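Local coordinates for erythrocyte binding antigen 140 (Plasmodium falciparum, PDB 4GF2), which probably binds a receptor on the host erythrocyte surface through its two Duffy-binding-like domains, as an adhesin of red-cell invasion, at residues Y566-S571 against V577-K582. The protein carries 3 engineered substitutions. Numbering follows the deposited sequence.
Sequences YLKEKS and VNFDDK
The short helix 563-570, near the C-terminal end of the second Duffy-binding-like region, is met by the loop that follows it, where L567 and K568 touch V577 and F579. L567 reaches the F579 ring obliquely at its CZ and CE1 atoms: CZ lies 3.5 Å from L567 CD1, while CE1 sits 3.8 Å from L567 CB. The two side chains cross at about a right angle, so the branched leucine packs CB and one methyl against CZ and CE1. L567 has CG opposite the carbonyl carbon (chi1 -76°) and an extended chi2, which carries CD1 to CZ. Its side chain also touches F483 of helix 478-508, and an apolar leucine suits this buried place between the long helix and the loop.

F579 is the centre of an inverse gamma turn, closed by the bond from D580 N to N578 O (2.6 Å). This tight kink bends the loop at the residue whose CB is directed at the helix, and the flat, apolar phenyl ring is long enough to reach L567. Beside the ring, K568 lays CG and CD against one loop carbonyl, each 3.2 Å from V577 O. V577 takes part through that backbone oxygen, its side chain staying farther from the helix. The K568 chain bends at chi2 and chi3, and its ammonium NZ is hydrogen-bonded to K575 O, two residues before V577. Lysine fits this partly exposed edge because its methylenes can pack on the V577 carbonyl while the charged end reaches another.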
ATOM      1  N   TYR A 566      10.744  13.945 -40.392  1.00 78.77           N
ATOM      2  CA  TYR A 566      10.226  13.727 -39.051  1.00 76.10           C
ATOM      3  C   TYR A 566      11.160  14.337 -38.011  1.00 72.13           C
ATOM      4  O   TYR A 566      10.708  14.937 -37.035  1.00 69.11           O
ATOM      5  CB  TYR A 566      10.049  12.231 -38.797  1.00 76.32           C
ATOM      6  CG  TYR A 566       9.828  11.873 -37.346  1.00 75.96           C
ATOM      7  CD1 TYR A 566       8.553  11.848 -36.802  1.00 78.75           C
ATOM      8  CD2 TYR A 566      10.899  11.555 -36.523  1.00 73.89           C
ATOM      9  CE1 TYR A 566       8.350  11.516 -35.474  1.00 76.73           C
ATOM     10  CE2 TYR A 566      10.708  11.223 -35.198  1.00 71.82           C
ATOM     11  CZ  TYR A 566       9.433  11.205 -34.678  1.00 71.81           C
ATOM     12  OH  TYR A 566       9.248  10.875 -33.357  1.00 67.09           O
ATOM     13  N   LEU A 567      12.463  14.195 -38.228  1.00 75.31           N
ATOM     14  CA  LEU A 567      13.446  14.744 -37.303  1.00 77.79           C
ATOM     15  C   LEU A 567      13.403  16.267 -37.288  1.00 81.04           C
ATOM     16  O   LEU A 567      13.205  16.874 -36.238  1.00 82.23           O
ATOM     17  CB  LEU A 567      14.856  14.271 -37.661  1.00 80.60           C
ATOM     18  CG  LEU A 567      15.213  12.829 -37.294  1.00 80.96           C
ATOM     19  CD1 LEU A 567      16.654  12.535 -37.679  1.00 81.60           C
ATOM     20  CD2 LEU A 567      14.998  12.570 -35.810  1.00 79.30           C
ATOM     21  N   LYS A 568      13.586  16.880 -38.456  1.00 83.32           N
ATOM     22  CA  LYS A 568      13.631  18.338 -38.554  1.00 85.72           C
ATOM     23  C   LYS A 568      12.412  18.986 -37.903  1.00 89.31           C
ATOM     24  O   LYS A 568      12.492  20.108 -37.407  1.00 91.23           O
ATOM     25  CB  LYS A 568      13.735  18.782 -40.017  1.00 87.40           C
ATOM     26  CG  LYS A 568      15.047  19.475 -40.375  1.00 86.67           C
ATOM     27  CD  LYS A 568      14.810  20.865 -40.957  1.00 89.51           C
ATOM     28  CE  LYS A 568      14.248  21.823 -39.919  1.00 88.32           C
ATOM     29  NZ  LYS A 568      14.002  23.182 -40.473  1.00 92.76           N
ATOM     30  N   GLU A 569      11.287  18.277 -37.902  1.00 91.09           N
ATOM     31  CA  GLU A 569      10.058  18.802 -37.318  1.00 95.87           C
ATOM     32  C   GLU A 569      10.001  18.590 -35.807  1.00 94.24           C
ATOM     33  O   GLU A 569       9.920  19.551 -35.040  1.00 93.51           O
ATOM     34  CB  GLU A 569       8.837  18.157 -37.974  1.00100.22           C
ATOM     35  CG  GLU A 569       8.616  18.584 -39.417  1.00107.59           C
ATOM     36  CD  GLU A 569       7.300  18.085 -39.976  1.00111.93           C
ATOM     37  OE1 GLU A 569       6.663  17.229 -39.325  1.00112.79           O
ATOM     38  OE2 GLU A 569       6.898  18.551 -41.064  1.00114.81           O
ATOM     39  N   LYS A 570      10.042  17.329 -35.386  1.00 94.82           N
ATOM     40  CA  LYS A 570       9.913  16.980 -33.973  1.00 96.07           C
ATOM     41  C   LYS A 570      11.120  17.417 -33.142  1.00 93.21           C
ATOM     42  O   LYS A 570      10.987  17.722 -31.958  1.00 92.07           O
ATOM     43  CB  LYS A 570       9.702  15.473 -33.820  1.00 98.85           C
ATOM     44  CG  LYS A 570       8.347  14.982 -34.304  1.00105.58           C
ATOM     45  CD  LYS A 570       7.227  15.422 -33.371  1.00110.35           C
ATOM     46  CE  LYS A 570       5.891  14.825 -33.784  1.00114.69           C
ATOM     47  NZ  LYS A 570       4.814  15.127 -32.800  1.00116.62           N
ATOM     48  N   SER A 571      12.294  17.445 -33.765  1.00 92.60           N
ATOM     49  CA  SER A 571      13.520  17.828 -33.071  1.00 91.92           C
ATOM     50  C   SER A 571      13.793  19.325 -33.207  1.00 93.86           C
ATOM     51  O   SER A 571      14.389  19.766 -34.189  1.00 95.02           O
ATOM     52  CB  SER A 571      14.712  17.035 -33.614  1.00 92.33           C
ATOM     53  OG  SER A 571      14.548  15.646 -33.395  1.00 90.52           O
ATOM     54  N   VAL A 577      18.950  22.907 -39.147  1.00107.80           N
ATOM     55  CA  VAL A 577      19.829  21.967 -39.829  1.00108.93           C
ATOM     56  C   VAL A 577      19.068  21.165 -40.873  1.00109.13           C
ATOM     57  O   VAL A 577      17.960  20.693 -40.625  1.00106.90           O
ATOM     58  CB  VAL A 577      20.467  20.982 -38.835  1.00107.78           C
ATOM     59  CG1 VAL A 577      21.370  19.999 -39.566  1.00108.18           C
ATOM     60  CG2 VAL A 577      21.244  21.734 -37.766  1.00109.05           C
ATOM     61  N   ASN A 578      19.673  21.017 -42.046  1.00113.06           N
ATOM     62  CA  ASN A 578      19.121  20.169 -43.094  1.00117.31           C
ATOM     63  C   ASN A 578      20.002  18.944 -43.293  1.00116.84           C
ATOM     64  O   ASN A 578      21.203  19.067 -43.537  1.00118.74           O
ATOM     65  CB  ASN A 578      18.985  20.947 -44.403  1.00124.50           C
ATOM     66  CG  ASN A 578      17.900  22.006 -44.343  1.00129.35           C
ATOM     67  OD1 ASN A 578      16.928  21.872 -43.599  1.00127.36           O
ATOM     68  ND2 ASN A 578      18.059  23.065 -45.131  1.00135.85           N
ATOM     69  N   PHE A 579      19.402  17.764 -43.181  1.00114.34           N
ATOM     70  CA  PHE A 579      20.143  16.513 -43.284  1.00111.04           C
ATOM     71  C   PHE A 579      20.617  16.260 -44.710  1.00114.67           C
ATOM     72  O   PHE A 579      20.144  15.342 -45.381  1.00116.33           O
ATOM     73  CB  PHE A 579      19.281  15.347 -42.806  1.00106.00           C
ATOM     74  CG  PHE A 579      18.976  15.383 -41.335  1.00100.16           C
ATOM     75  CD1 PHE A 579      17.894  16.101 -40.854  1.00100.46           C
ATOM     76  CD2 PHE A 579      19.772  14.696 -40.432  1.00 94.25           C
ATOM     77  CE1 PHE A 579      17.612  16.135 -39.498  1.00 95.73           C
ATOM     78  CE2 PHE A 579      19.496  14.726 -39.074  1.00 89.73           C
ATOM     79  CZ  PHE A 579      18.415  15.445 -38.608  1.00 90.63           C
ATOM     80  N   ASP A 580      21.559  17.082 -45.163  1.00115.87           N
ATOM     81  CA  ASP A 580      22.143  16.931 -46.486  1.00118.26           C
ATOM     82  C   ASP A 580      23.014  15.685 -46.495  1.00113.98           C
ATOM     83  O   ASP A 580      22.968  14.880 -45.563  1.00108.35           O
ATOM     84  CB  ASP A 580      22.996  18.153 -46.826  1.00122.84           C
ATOM     85  CG  ASP A 580      22.281  19.460 -46.550  1.00127.27           C
ATOM     86  OD1 ASP A 580      21.033  19.459 -46.509  1.00128.64           O
ATOM     87  OD2 ASP A 580      22.969  20.487 -46.370  1.00130.10           O
ATOM     88  N   ASP A 581      23.807  15.522 -47.548  1.00117.83           N
ATOM     89  CA  ASP A 581      24.813  14.470 -47.575  1.00117.80           C
ATOM     90  C   ASP A 581      26.130  15.034 -47.051  1.00113.38           C
ATOM     91  O   ASP A 581      27.103  14.306 -46.864  1.00112.75           O
ATOM     92  CB  ASP A 581      24.992  13.919 -48.988  1.00127.01           C
ATOM     93  CG  ASP A 581      25.394  12.456 -48.993  1.00129.74           C
ATOM     94  OD1 ASP A 581      26.610  12.168 -48.996  1.00131.66           O
ATOM     95  OD2 ASP A 581      24.492  11.590 -48.987  1.00129.90           O
ATOM     96  N   LYS A 582      26.146  16.343 -46.815  1.00110.71           N
ATOM     97  CA  LYS A 582      27.299  17.007 -46.223  1.00107.55           C
ATOM     98  C   LYS A 582      27.250  16.936 -44.700  1.00103.07           C
ATOM     99  O   LYS A 582      28.283  17.013 -44.037  1.00103.40           O
ATOM    100  CB  LYS A 582      27.347  18.475 -46.659  1.00109.13           C
ATOM    101  CG  LYS A 582      27.495  18.686 -48.158  1.00112.53           C
ATOM    102  CD  LYS A 582      27.487  20.168 -48.506  1.00115.50           C
ATOM    103  CE  LYS A 582      27.725  20.396 -49.989  1.00120.79           C
ATOM    104  NZ  LYS A 582      27.706  21.843 -50.343  1.00125.45           N
TER